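PDB 4BR6: superoxide dismutase from Chaetomium thermophilum, which catalyses the dismutation of superoxide into hydrogen peroxide and oxygen at a manganese centre, and so probably protects cells from toxic radicals. Local coordinates for residues P155-D160 against K188-R193; H71-L76 against W126-K131; G12-Y17 against E79-A84. All blocks are in the same frame, centred on the assembly; numbering follows the deposited sequence.

Contact 1 of 3, residues P155-D160 against K188-R193; sequences PLMGID and KTVAQR. With MN3 (manganese (III) ion), chain I.
The guanidinium group of Arg193 turns its edge to Leu156, whose carbonyl lies close to the guanidinium plane, while Thr189 CG2, one helical turn back, rests over one face, offset toward the rim. The carbonyl belongs to a classic beta bulge: Leu156 and Met157 together oppose Leu129 of the adjacent strand, and helix 187-195 of the C-terminal superoxide dismutase domain packs against strand 153-160 at this irregularity. Arg193 NH1 donates to Leu156 O at 2.7 Å with an N-H...O angle of 158°, approaching well above the carbonyl plane, 65° out of it. Arginine suits the place because its chain, extended from CG to NE, delivers a flat group with several N-H donors: NH1 also bonds Asn80, and NH2 forms a salt bridge with Glu79, so the group is fixed against rotation. A leucine here would probably leave Leu156 O without this donor and Glu79 without its countercharge. The Leu156 side chain runs alongside the arginine, head to tail with it, and CD2 comes within 3.6 Å of Arg193 CB. Branched Val190 serves two neighbours at once: with CG1 anti to the backbone N (chi1 179°), that methyl faces Leu156 CB, and CG2 meets Met157 CG at 3.7 Å. The rest of Met157 leads away from the helix. At the far end of the strand segment, Asp160 OD2 binds the manganese ion at 2.2 Å.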
ATOM      1  N   PRO B 155     -13.466  10.142  13.318  1.00 15.94           N
ATOM      2  CA  PRO B 155     -13.894  10.979  12.190  1.00 21.61           C
ATOM      3  C   PRO B 155     -15.074  11.890  12.565  1.00 18.05           C
ATOM      4  O   PRO B 155     -15.954  11.449  13.303  1.00 17.10           O
ATOM      5  CB  PRO B 155     -14.293   9.947  11.130  1.00 17.47           C
ATOM      6  CG  PRO B 155     -14.682   8.718  11.919  1.00 22.38           C
ATOM      7  CD  PRO B 155     -13.819   8.721  13.134  1.00 16.87           C
ATOM      8  N   LEU B 156     -15.094  13.121  12.059  1.00 16.64           N
ATOM      9  CA  LEU B 156     -16.149  14.075  12.389  1.00 22.78           C
ATOM     10  C   LEU B 156     -16.899  14.535  11.136  1.00 15.76           C
ATOM     11  O   LEU B 156     -18.082  14.840  11.180  1.00 17.64           O
ATOM     12  CB  LEU B 156     -15.562  15.299  13.090  1.00 13.09           C
ATOM     13  CG  LEU B 156     -14.859  15.117  14.429  1.00 17.40           C
ATOM     14  CD1 LEU B 156     -14.575  16.494  15.016  1.00 17.24           C
ATOM     15  CD2 LEU B 156     -15.654  14.249  15.418  1.00 19.63           C
ATOM     16  N   MET B 157     -16.189  14.633  10.024  1.00 15.71           N
ATOM     17  CA  MET B 157     -16.788  15.130   8.797  1.00 18.97           C
ATOM     18  C   MET B 157     -16.001  14.567   7.626  1.00 18.07           C
ATOM     19  O   MET B 157     -14.809  14.810   7.522  1.00 17.60           O
ATOM     20  CB  MET B 157     -16.752  16.659   8.789  1.00 14.25           C
ATOM     21  CG  MET B 157     -17.620  17.305   7.726  1.00 20.84           C
ATOM     22  SD  MET B 157     -17.000  17.065   6.051  1.00 19.41           S
ATOM     23  CE  MET B 157     -15.641  18.252   5.998  1.00 19.12           C
ATOM     24  N   GLY B 158     -16.669  13.810   6.762  1.00 14.70           N
ATOM     25  CA  GLY B 158     -16.022  13.201   5.616  1.00 15.05           C
ATOM     26  C   GLY B 158     -16.544  13.711   4.289  1.00 16.87           C
ATOM     27  O   GLY B 158     -17.711  14.084   4.173  1.00 14.21           O
ATOM     28  N   ILE B 159     -15.650  13.755   3.303  1.00 15.00           N
ATOM     29  CA  ILE B 159     -15.997  14.001   1.912  1.00 12.38           C
ATOM     30  C   ILE B 159     -15.404  12.895   1.037  1.00 16.19           C
ATOM     31  O   ILE B 159     -14.194  12.658   1.034  1.00 14.61           O
ATOM     32  CB  ILE B 159     -15.466  15.361   1.431  1.00 13.84           C
ATOM     33  CG1 ILE B 159     -16.083  16.477   2.286  1.00 13.77           C
ATOM     34  CG2 ILE B 159     -15.784  15.562  -0.045  1.00 12.61           C
ATOM     35  CD1 ILE B 159     -15.557  17.895   2.024  1.00 18.73           C
ATOM     36  N   ASP B 160     -16.280  12.215   0.307  1.00 12.97           N
ATOM     37  CA  ASP B 160     -15.927  11.097  -0.556  1.00 14.57           C
ATOM     38  C   ASP B 160     -15.282  11.609  -1.837  1.00 15.77           C
ATOM     39  O   ASP B 160     -15.838  12.491  -2.490  1.00 12.85           O
ATOM     40  CB  ASP B 160     -17.217  10.388  -0.903  1.00 14.11           C
ATOM     41  CG  ASP B 160     -17.012   9.122  -1.669  1.00 14.53           C
ATOM     42  OD1 ASP B 160     -15.870   8.687  -1.927  1.00 13.89           O
ATOM     43  OD2 ASP B 160     -18.046   8.554  -1.998  1.00 13.14           O
ATOM     44  N   LYS B 188     -24.311  20.505  11.997  1.00 24.13           N
ATOM     45  CA  LYS B 188     -24.949  20.124  13.248  1.00 24.52           C
ATOM     46  C   LYS B 188     -24.564  18.683  13.592  1.00 19.53           C
ATOM     47  O   LYS B 188     -24.287  18.360  14.740  1.00 16.11           O
ATOM     48  CB  LYS B 188     -26.464  20.308  13.152  1.00 23.79           C
ATOM     49  CG  LYS B 188     -27.259  19.717  14.299  1.00 27.40           C
ATOM     50  CD  LYS B 188     -28.583  20.452  14.525  1.00 29.44           C
ATOM     51  CE  LYS B 188     -29.338  20.729  13.238  1.00 33.27           C
ATOM     52  NZ  LYS B 188     -29.610  19.503  12.446  1.00 38.07           N
ATOM     53  N   THR B 189     -24.512  17.818  12.590  1.00 21.30           N
ATOM     54  CA  THR B 189     -24.054  16.445  12.825  1.00 22.66           C
ATOM     55  C   THR B 189     -22.603  16.453  13.300  1.00 20.67           C
ATOM     56  O   THR B 189     -22.247  15.748  14.229  1.00 20.46           O
ATOM     57  CB  THR B 189     -24.143  15.584  11.553  1.00 18.73           C
ATOM     58  OG1 THR B 189     -25.502  15.502  11.129  1.00 22.56           O
ATOM     59  CG2 THR B 189     -23.620  14.186  11.799  1.00 17.81           C
ATOM     60  N   VAL B 190     -21.767  17.244  12.638  1.00 21.88           N
ATOM     61  CA  VAL B 190     -20.342  17.304  12.966  1.00 19.75           C
ATOM     62  C   VAL B 190     -20.125  17.729  14.410  1.00 17.83           C
ATOM     63  O   VAL B 190     -19.285  17.177  15.100  1.00 13.86           O
ATOM     64  CB  VAL B 190     -19.598  18.296  12.047  1.00 18.80           C
ATOM     65  CG1 VAL B 190     -18.106  18.366  12.402  1.00 17.74           C
ATOM     66  CG2 VAL B 190     -19.813  17.913  10.594  1.00 21.17           C
ATOM     67  N   ALA B 191     -20.889  18.715  14.862  1.00 17.86           N
ATOM     68  CA  ALA B 191     -20.737  19.237  16.213  1.00 16.18           C
ATOM     69  C   ALA B 191     -21.211  18.236  17.254  1.00 19.99           C
ATOM     70  O   ALA B 191     -20.721  18.228  18.386  1.00 25.08           O
ATOM     71  CB  ALA B 191     -21.499  20.544  16.349  1.00 20.35           C
ATOM     72  N   GLN B 192     -22.177  17.403  16.883  1.00 19.20           N
ATOM     73  CA  GLN B 192     -22.607  16.308  17.745  1.00 17.16           C
ATOM     74  C   GLN B 192     -21.466  15.328  17.932  1.00 20.19           C
ATOM     75  O   GLN B 192     -21.137  14.962  19.053  1.00 22.34           O
ATOM     76  CB  GLN B 192     -23.825  15.598  17.155  1.00 26.44           C
ATOM     77  CG  GLN B 192     -25.157  16.198  17.576  1.00 21.50           C
ATOM     78  CD  GLN B 192     -26.205  16.163  16.488  1.00 29.63           C
ATOM     79  OE1 GLN B 192     -26.333  15.184  15.747  1.00 31.68           O
ATOM     80  NE2 GLN B 192     -26.966  17.247  16.379  1.00 30.50           N
ATOM     81  N   ARG B 193     -20.852  14.915  16.828  1.00 22.89           N
ATOM     82  CA  ARG B 193     -19.711  14.009  16.877  1.00 20.27           C
ATOM     83  C   ARG B 193     -18.578  14.629  17.684  1.00 23.08           C
ATOM     84  O   ARG B 193     -17.929  13.953  18.485  1.00 25.09           O
ATOM     85  CB  ARG B 193     -19.219  13.712  15.463  1.00 19.11           C
ATOM     86  CG  ARG B 193     -20.243  13.017  14.614  1.00 14.51           C
ATOM     87  CD  ARG B 193     -19.805  12.982  13.171  1.00 17.19           C
ATOM     88  NE  ARG B 193     -20.689  12.166  12.351  1.00 12.23           N
ATOM     89  CZ  ARG B 193     -20.643  12.114  11.023  1.00 18.09           C
ATOM     90  NH1 ARG B 193     -19.755  12.834  10.353  1.00 12.00           N
ATOM     91  NH2 ARG B 193     -21.488  11.339  10.364  1.00 16.42           N
TER
HETATM   92 MN   MN3 I 301     -18.553   6.441  -2.278  1.00 15.88          MN
HETATM   93  O   HOH W   1     -16.565   4.897  -2.387  1.00 33.99           O

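Contact 2 of 3, residues H71-L76 against W126-K131; sequences HLNHTL and WAWLAK. With MN3 (manganese (III) ion), chain I.
Trp126 points the edge of its six-membered ring at the face of His74, a T-shaped pair with planes 89° apart and centroids 5.2 Å from each other. CZ2 is the atom that touches, standing over the centre of the imidazole. One face of the same indole receives Asn73 CB, a CH-pi contact 4.0 Å from the six-membered ring centroid. In this tight, buried part broad tryptophans suit the wide gap between helix 61-79 and strand 125-132, and a compact asparagine fits beside Trp128 on that face of Trp126, its OD1 3.5 Å from Trp128 CZ2. Gln146 OE1 accepts from both Trp126 NE1 and Asn73 ND2. Toward the other end of the helix segment packing thins to one apolar touch, Leu76 CD1 against Trp128 CZ3 at 3.9 Å; Leu76 is partly exposed, as is Leu72, which meets Thr55 of the second subunit. His74 CB points away from the strand, but with CG anti to the carbonyl carbon (chi1 -66°) the ring swings back, and ND1 bonds Gly70 O, orienting NE2 to bind manganese at 2.4 Å. A metal-bound helix histidine backed by a sheet tryptophan is characteristic of the iron/manganese superoxide dismutase active site.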
ATOM      1  N   HIS B  71     -19.218   0.537   4.294  1.00 18.89           N
ATOM      2  CA  HIS B  71     -20.408   0.677   5.118  1.00 13.59           C
ATOM      3  C   HIS B  71     -20.263   1.854   6.099  1.00 17.51           C
ATOM      4  O   HIS B  71     -21.105   2.754   6.119  1.00 16.02           O
ATOM      5  CB  HIS B  71     -20.673  -0.623   5.881  1.00 17.21           C
ATOM      6  CG  HIS B  71     -21.930  -0.597   6.693  1.00 17.94           C
ATOM      7  ND1 HIS B  71     -23.117  -0.085   6.214  1.00 16.62           N
ATOM      8  CD2 HIS B  71     -22.181  -1.014   7.955  1.00 19.19           C
ATOM      9  CE1 HIS B  71     -24.047  -0.191   7.145  1.00 16.70           C
ATOM     10  NE2 HIS B  71     -23.505  -0.754   8.211  1.00 21.24           N
ATOM     11  N   LEU B  72     -19.196   1.851   6.904  1.00 15.74           N
ATOM     12  CA  LEU B  72     -18.974   2.909   7.905  1.00 18.09           C
ATOM     13  C   LEU B  72     -18.851   4.295   7.285  1.00 15.92           C
ATOM     14  O   LEU B  72     -19.411   5.272   7.790  1.00 17.09           O
ATOM     15  CB  LEU B  72     -17.700   2.646   8.728  1.00 15.30           C
ATOM     16  CG  LEU B  72     -17.186   3.804   9.614  1.00 22.01           C
ATOM     17  CD1 LEU B  72     -18.200   4.253  10.673  1.00 18.85           C
ATOM     18  CD2 LEU B  72     -15.864   3.446  10.281  1.00 19.92           C
ATOM     19  N   ASN B  73     -18.067   4.377   6.222  1.00 12.35           N
ATOM     20  CA  ASN B  73     -17.721   5.652   5.622  1.00 13.44           C
ATOM     21  C   ASN B  73     -18.905   6.297   4.985  1.00 12.91           C
ATOM     22  O   ASN B  73     -19.125   7.491   5.153  1.00 13.90           O
ATOM     23  CB  ASN B  73     -16.638   5.487   4.564  1.00 13.38           C
ATOM     24  CG  ASN B  73     -15.311   5.110   5.147  1.00 13.35           C
ATOM     25  OD1 ASN B  73     -15.049   5.315   6.331  1.00 14.49           O
ATOM     26  ND2 ASN B  73     -14.451   4.572   4.312  1.00 13.38           N
ATOM     27  N   HIS B  74     -19.668   5.517   4.237  1.00 15.41           N
ATOM     28  CA  HIS B  74     -20.868   6.055   3.616  1.00 16.69           C
ATOM     29  C   HIS B  74     -21.941   6.362   4.643  1.00 14.70           C
ATOM     30  O   HIS B  74     -22.675   7.339   4.489  1.00 15.71           O
ATOM     31  CB  HIS B  74     -21.396   5.106   2.561  1.00 13.98           C
ATOM     32  CG  HIS B  74     -20.474   4.957   1.399  1.00 12.81           C
ATOM     33  ND1 HIS B  74     -19.387   4.118   1.427  1.00 17.17           N
ATOM     34  CD2 HIS B  74     -20.446   5.579   0.203  1.00 13.37           C
ATOM     35  CE1 HIS B  74     -18.744   4.200   0.276  1.00 14.10           C
ATOM     36  NE2 HIS B  74     -19.370   5.075  -0.487  1.00 18.46           N
ATOM     37  N   THR B  75     -22.040   5.535   5.677  1.00 16.51           N
ATOM     38  CA  THR B  75     -22.994   5.804   6.746  1.00 15.00           C
ATOM     39  C   THR B  75     -22.764   7.187   7.318  1.00 14.84           C
ATOM     40  O   THR B  75     -23.692   7.992   7.396  1.00 16.85           O
ATOM     41  CB  THR B  75     -22.922   4.771   7.871  1.00 17.21           C
ATOM     42  OG1 THR B  75     -23.473   3.539   7.390  1.00 15.11           O
ATOM     43  CG2 THR B  75     -23.729   5.239   9.083  1.00 18.75           C
ATOM     44  N   LEU B  76     -21.532   7.463   7.730  1.00 12.97           N
ATOM     45  CA  LEU B  76     -21.193   8.786   8.241  1.00 18.56           C
ATOM     46  C   LEU B  76     -21.366   9.888   7.191  1.00 15.75           C
ATOM     47  O   LEU B  76     -21.793  10.984   7.521  1.00 17.58           O
ATOM     48  CB  LEU B  76     -19.758   8.819   8.752  1.00 18.25           C
ATOM     49  CG  LEU B  76     -19.436   7.935   9.951  1.00 16.77           C
ATOM     50  CD1 LEU B  76     -17.956   8.080  10.266  1.00 20.15           C
ATOM     51  CD2 LEU B  76     -20.268   8.288  11.153  1.00 14.63           C
ATOM     52  N   TRP B 126     -10.833   9.195   0.503  1.00 10.57           N
ATOM     53  CA  TRP B 126     -11.704  10.018   1.302  1.00 16.23           C
ATOM     54  C   TRP B 126     -10.834  11.022   2.012  1.00 15.86           C
ATOM     55  O   TRP B 126      -9.715  10.694   2.395  1.00 13.61           O
ATOM     56  CB  TRP B 126     -12.364   9.172   2.388  1.00 13.44           C
ATOM     57  CG  TRP B 126     -13.460   8.273   1.933  1.00 16.13           C
ATOM     58  CD1 TRP B 126     -13.331   7.042   1.371  1.00 15.57           C
ATOM     59  CD2 TRP B 126     -14.865   8.527   2.022  1.00 18.74           C
ATOM     60  NE1 TRP B 126     -14.568   6.515   1.092  1.00 16.97           N
ATOM     61  CE2 TRP B 126     -15.526   7.409   1.480  1.00 15.02           C
ATOM     62  CE3 TRP B 126     -15.627   9.587   2.505  1.00 17.02           C
ATOM     63  CZ2 TRP B 126     -16.905   7.324   1.414  1.00 15.58           C
ATOM     64  CZ3 TRP B 126     -16.995   9.499   2.434  1.00 13.76           C
ATOM     65  CH2 TRP B 126     -17.620   8.377   1.896  1.00 15.58           C
ATOM     66  N   ALA B 127     -11.353  12.225   2.229  1.00 15.03           N
ATOM     67  CA  ALA B 127     -10.738  13.148   3.189  1.00 18.77           C
ATOM     68  C   ALA B 127     -11.693  13.353   4.365  1.00 15.91           C
ATOM     69  O   ALA B 127     -12.920  13.375   4.191  1.00 13.32           O
ATOM     70  CB  ALA B 127     -10.375  14.490   2.543  1.00 15.03           C
ATOM     71  N   TRP B 128     -11.109  13.495   5.554  1.00 16.11           N
ATOM     72  CA  TRP B 128     -11.852  13.635   6.793  1.00 12.95           C
ATOM     73  C   TRP B 128     -11.285  14.760   7.623  1.00 17.21           C
ATOM     74  O   TRP B 128     -10.074  14.948   7.667  1.00 19.16           O
ATOM     75  CB  TRP B 128     -11.746  12.367   7.625  1.00 13.55           C
ATOM     76  CG  TRP B 128     -12.326  11.155   6.959  1.00 16.06           C
ATOM     77  CD1 TRP B 128     -11.712  10.328   6.076  1.00 16.98           C
ATOM     78  CD2 TRP B 128     -13.653  10.651   7.128  1.00 19.56           C
ATOM     79  NE1 TRP B 128     -12.571   9.329   5.684  1.00 17.38           N
ATOM     80  CE2 TRP B 128     -13.770   9.510   6.314  1.00 16.63           C
ATOM     81  CE3 TRP B 128     -14.753  11.057   7.885  1.00 16.21           C
ATOM     82  CZ2 TRP B 128     -14.939   8.772   6.237  1.00 17.58           C
ATOM     83  CZ3 TRP B 128     -15.915  10.320   7.811  1.00 14.06           C
ATOM     84  CH2 TRP B 128     -15.998   9.193   6.994  1.00 18.26           C
ATOM     85  N   LEU B 129     -12.175  15.509   8.268  1.00 14.85           N
ATOM     86  CA  LEU B 129     -11.835  16.250   9.467  1.00 13.44           C
ATOM     87  C   LEU B 129     -11.924  15.241  10.611  1.00 12.93           C
ATOM     88  O   LEU B 129     -12.965  14.609  10.803  1.00 13.20           O
ATOM     89  CB  LEU B 129     -12.841  17.379   9.704  1.00 16.50           C
ATOM     90  CG  LEU B 129     -12.765  18.107  11.050  1.00 17.30           C
ATOM     91  CD1 LEU B 129     -11.400  18.754  11.248  1.00 16.81           C
ATOM     92  CD2 LEU B 129     -13.875  19.137  11.139  1.00 18.10           C
ATOM     93  N   ALA B 130     -10.850  15.059  11.366  1.00 16.54           N
ATOM     94  CA  ALA B 130     -10.859  14.082  12.448  1.00 17.67           C
ATOM     95  C   ALA B 130     -10.342  14.697  13.738  1.00 16.56           C
ATOM     96  O   ALA B 130      -9.636  15.699  13.709  1.00 13.10           O
ATOM     97  CB  ALA B 130     -10.051  12.860  12.083  1.00 15.33           C
ATOM     98  N   LYS B 131     -10.676  14.064  14.858  1.00 14.80           N
ATOM     99  CA  LYS B 131     -10.320  14.572  16.179  1.00 20.73           C
ATOM    100  C   LYS B 131      -9.513  13.563  16.991  1.00 21.14           C
ATOM    101  O   LYS B 131      -9.956  12.428  17.206  1.00 20.68           O
ATOM    102  CB  LYS B 131     -11.586  14.922  16.952  1.00 18.51           C
ATOM    103  CG  LYS B 131     -11.328  15.575  18.295  1.00 19.24           C
ATOM    104  CD  LYS B 131     -12.637  15.926  18.991  1.00 17.30           C
ATOM    105  CE  LYS B 131     -12.408  16.714  20.262  1.00 21.03           C
ATOM    106  NZ  LYS B 131     -13.669  16.920  21.032  1.00 22.71           N
TER
HETATM  107 MN   MN3 I 301     -18.553   6.441  -2.278  1.00 15.88          MN
HETATM  108  O   HOH W   1     -16.565   4.897  -2.387  1.00 33.99           O

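Contact 3 of 3, residues G12-Y17 against E79-A84; sequences GALEPY and ENLAPA
Leu14 reaches across to Leu81, Ala82 and Pro83, joining a type I beta turn, Gly12 to Glu15, to the extended segment that leaves helix 61-79. The two loops belong to the alpha-hairpin part of the fold, one leading into helix 20-50 and the other out of helix 61-79, so the contact ties the chain entering the hairpin to the chain leaving it. Leu14 has the greatest buried area here, and its two methyls divide the work. With CG beside the backbone N and anti to the carbonyl carbon (chi1 -56°), the side chain brings CD1 to Leu81 CB at 4.0 Å, the two leucines crossing at about a right angle. CD2 lies over the peptide link between Ala82 and Pro83, 3.4 Å from Pro83 N. A proline suits this spot, since its nitrogen carries no hydrogen that an apolar methyl would leave without a partner. The proline ring also offers CD to the same methyl, and on another side its CB lies 3.8 Å from Ala13 O and 4.3 Å from Ala13 CB. Ala84, the third main contributor, lies at the solvent-exposed end of the contact, where its small CB approaches the Tyr17 ring obliquely, 3.9 Å from CE2. The Tyr17 backbone is itself set by a bond from its N to Leu14 O, just past the cis peptide bond before Pro16. Polar linkage between the loops comes through a water, which donates to Ala13 O at 2.7 Å and accepts from Ala84 N at 2.8 Å.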
ATOM      1  N   GLY B  12     -33.062  13.839  -4.486  1.00 19.23           N
ATOM      2  CA  GLY B  12     -32.835  15.092  -5.197  1.00 16.16           C
ATOM      3  C   GLY B  12     -32.769  16.341  -4.330  1.00 21.82           C
ATOM      4  O   GLY B  12     -32.706  17.461  -4.841  1.00 21.76           O
ATOM      5  N   ALA B  13     -32.728  16.157  -3.015  1.00 18.33           N
ATOM      6  CA  ALA B  13     -32.806  17.283  -2.089  1.00 20.76           C
ATOM      7  C   ALA B  13     -31.523  18.113  -2.069  1.00 16.58           C
ATOM      8  O   ALA B  13     -31.527  19.279  -1.668  1.00 21.97           O
ATOM      9  CB  ALA B  13     -33.131  16.787  -0.694  1.00 22.85           C
ATOM     10  N   LEU B  14     -30.431  17.515  -2.518  1.00 18.93           N
ATOM     11  CA  LEU B  14     -29.123  18.160  -2.444  1.00 21.89           C
ATOM     12  C   LEU B  14     -28.747  18.838  -3.750  1.00 17.41           C
ATOM     13  O   LEU B  14     -27.676  19.424  -3.870  1.00 16.52           O
ATOM     14  CB  LEU B  14     -28.042  17.150  -2.059  1.00 22.17           C
ATOM     15  CG  LEU B  14     -28.267  16.369  -0.754  1.00 17.40           C
ATOM     16  CD1 LEU B  14     -26.960  15.779  -0.239  1.00 19.84           C
ATOM     17  CD2 LEU B  14     -28.930  17.221   0.327  1.00 19.06           C
ATOM     18  N   GLU B  15     -29.633  18.770  -4.728  1.00 17.08           N
ATOM     19  CA  GLU B  15     -29.439  19.526  -5.950  1.00 18.62           C
ATOM     20  C   GLU B  15     -29.524  21.015  -5.611  1.00 19.50           C
ATOM     21  O   GLU B  15     -30.219  21.391  -4.676  1.00 18.82           O
ATOM     22  CB  GLU B  15     -30.474  19.125  -7.001  1.00 20.60           C
ATOM     23  CG  GLU B  15     -30.306  17.697  -7.478  1.00 19.06           C
ATOM     24  CD  GLU B  15     -30.961  17.427  -8.817  1.00 22.97           C
ATOM     25  OE1 GLU B  15     -31.859  18.189  -9.221  1.00 30.10           O
ATOM     26  OE2 GLU B  15     -30.573  16.436  -9.470  1.00 24.11           O
ATOM     27  N   PRO B  16     -28.801  21.870  -6.353  1.00 17.15           N
ATOM     28  CA  PRO B  16     -27.945  21.576  -7.505  1.00 18.85           C
ATOM     29  C   PRO B  16     -26.523  21.111  -7.169  1.00 17.82           C
ATOM     30  O   PRO B  16     -25.723  20.956  -8.084  1.00 20.99           O
ATOM     31  CB  PRO B  16     -27.878  22.926  -8.221  1.00 19.75           C
ATOM     32  CG  PRO B  16     -27.965  23.930  -7.114  1.00 21.27           C
ATOM     33  CD  PRO B  16     -28.845  23.315  -6.056  1.00 19.14           C
ATOM     34  N   TYR B  17     -26.203  20.887  -5.902  1.00 19.12           N
ATOM     35  CA  TYR B  17     -24.807  20.604  -5.544  1.00 22.27           C
ATOM     36  C   TYR B  17     -24.376  19.183  -5.889  1.00 16.29           C
ATOM     37  O   TYR B  17     -23.306  18.973  -6.470  1.00 20.83           O
ATOM     38  CB  TYR B  17     -24.567  20.941  -4.077  1.00 14.17           C
ATOM     39  CG  TYR B  17     -24.997  22.358  -3.820  1.00 20.27           C
ATOM     40  CD1 TYR B  17     -24.303  23.419  -4.366  1.00 20.25           C
ATOM     41  CD2 TYR B  17     -26.138  22.632  -3.087  1.00 20.96           C
ATOM     42  CE1 TYR B  17     -24.711  24.719  -4.153  1.00 20.88           C
ATOM     43  CE2 TYR B  17     -26.553  23.924  -2.872  1.00 19.64           C
ATOM     44  CZ  TYR B  17     -25.844  24.964  -3.405  1.00 24.83           C
ATOM     45  OH  TYR B  17     -26.278  26.256  -3.177  1.00 27.27           O
ATOM     46  N   GLU B  79     -24.902  11.124   6.885  1.00 18.14           N
ATOM     47  CA  GLU B  79     -25.231  11.834   8.109  1.00 19.90           C
ATOM     48  C   GLU B  79     -24.694  13.253   8.129  1.00 19.53           C
ATOM     49  O   GLU B  79     -25.317  14.121   8.746  1.00 20.42           O
ATOM     50  CB  GLU B  79     -24.667  11.098   9.314  1.00 19.80           C
ATOM     51  CG  GLU B  79     -25.314   9.782   9.614  1.00 20.77           C
ATOM     52  CD  GLU B  79     -24.717   9.158  10.861  1.00 21.30           C
ATOM     53  OE1 GLU B  79     -23.737   9.732  11.392  1.00 27.23           O
ATOM     54  OE2 GLU B  79     -25.211   8.107  11.312  1.00 23.71           O
ATOM     55  N   ASN B  80     -23.543  13.498   7.491  1.00 17.43           N
ATOM     56  CA  ASN B  80     -23.004  14.871   7.454  1.00 18.71           C
ATOM     57  C   ASN B  80     -23.319  15.606   6.151  1.00 17.45           C
ATOM     58  O   ASN B  80     -22.608  16.511   5.740  1.00 17.25           O
ATOM     59  CB  ASN B  80     -21.514  14.999   7.908  1.00 19.21           C
ATOM     60  CG  ASN B  80     -20.485  14.417   6.920  1.00 18.89           C
ATOM     61  OD1 ASN B  80     -19.678  13.562   7.293  1.00 13.25           O
ATOM     62  ND2 ASN B  80     -20.463  14.929   5.689  1.00 20.82           N
ATOM     63  N   LEU B  81     -24.424  15.202   5.531  1.00 19.78           N
ATOM     64  CA  LEU B  81     -24.975  15.884   4.369  1.00 18.96           C
ATOM     65  C   LEU B  81     -26.423  16.267   4.692  1.00 22.10           C
ATOM     66  O   LEU B  81     -27.149  15.499   5.325  1.00 18.82           O
ATOM     67  CB  LEU B  81     -24.957  14.998   3.116  1.00 14.96           C
ATOM     68  CG  LEU B  81     -23.619  14.691   2.431  1.00 14.36           C
ATOM     69  CD1 LEU B  81     -23.835  13.746   1.282  1.00 12.04           C
ATOM     70  CD2 LEU B  81     -22.916  15.954   1.939  1.00 16.67           C
ATOM     71  N   ALA B  82     -26.839  17.447   4.253  1.00 21.00           N
ATOM     72  CA  ALA B  82     -28.209  17.876   4.437  1.00 18.87           C
ATOM     73  C   ALA B  82     -28.549  18.922   3.385  1.00 23.09           C
ATOM     74  O   ALA B  82     -27.662  19.612   2.888  1.00 18.75           O
ATOM     75  CB  ALA B  82     -28.411  18.419   5.837  1.00 20.09           C
ATOM     76  N   PRO B  83     -29.837  19.019   3.013  1.00 27.30           N
ATOM     77  CA  PRO B  83     -30.261  20.028   2.035  1.00 22.26           C
ATOM     78  C   PRO B  83     -29.863  21.435   2.448  1.00 23.05           C
ATOM     79  O   PRO B  83     -29.885  21.747   3.632  1.00 25.81           O
ATOM     80  CB  PRO B  83     -31.785  19.896   2.023  1.00 25.50           C
ATOM     81  CG  PRO B  83     -32.129  19.064   3.239  1.00 25.04           C
ATOM     82  CD  PRO B  83     -30.966  18.202   3.488  1.00 23.18           C
ATOM     83  N   ALA B  84     -29.508  22.271   1.480  1.00 27.32           N
ATOM     84  CA  ALA B  84     -29.030  23.622   1.767  1.00 27.18           C
ATOM     85  C   ALA B  84     -30.099  24.498   2.418  1.00 29.58           C
ATOM     86  O   ALA B  84     -29.776  25.462   3.106  1.00 25.19           O
ATOM     87  CB  ALA B  84     -28.529  24.280   0.497  1.00 26.41           C
TER
HETATM   88  O   HOH W   2     -29.962  21.389  -1.086  1.00 22.89           O

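In the fold
Contacts 1 and 2 lie side by side, their centres 8 Å apart, on neighbouring strands of the same antiparallel sheet, and each supplies one manganese ligand, Asp160 and His74, with His26 and His164 as the other protein ligands and a water, common to both contacts, also on the metal. Asp160 CA also packs on Trp126 CE3 at 3.4 Å. Contact 3 stands farther off, with its centre about 15 Å from that of contact 1 and 17 Å from that of contact 2, though the side chain of its Leu81 is about 10 Å from the metal. The helix of contact 1 connects all three: Arg193 NH2 bonds Leu76 O at 2.9 Å, and Thr189 OG1 bonds Glu79 O at 2.8 Å.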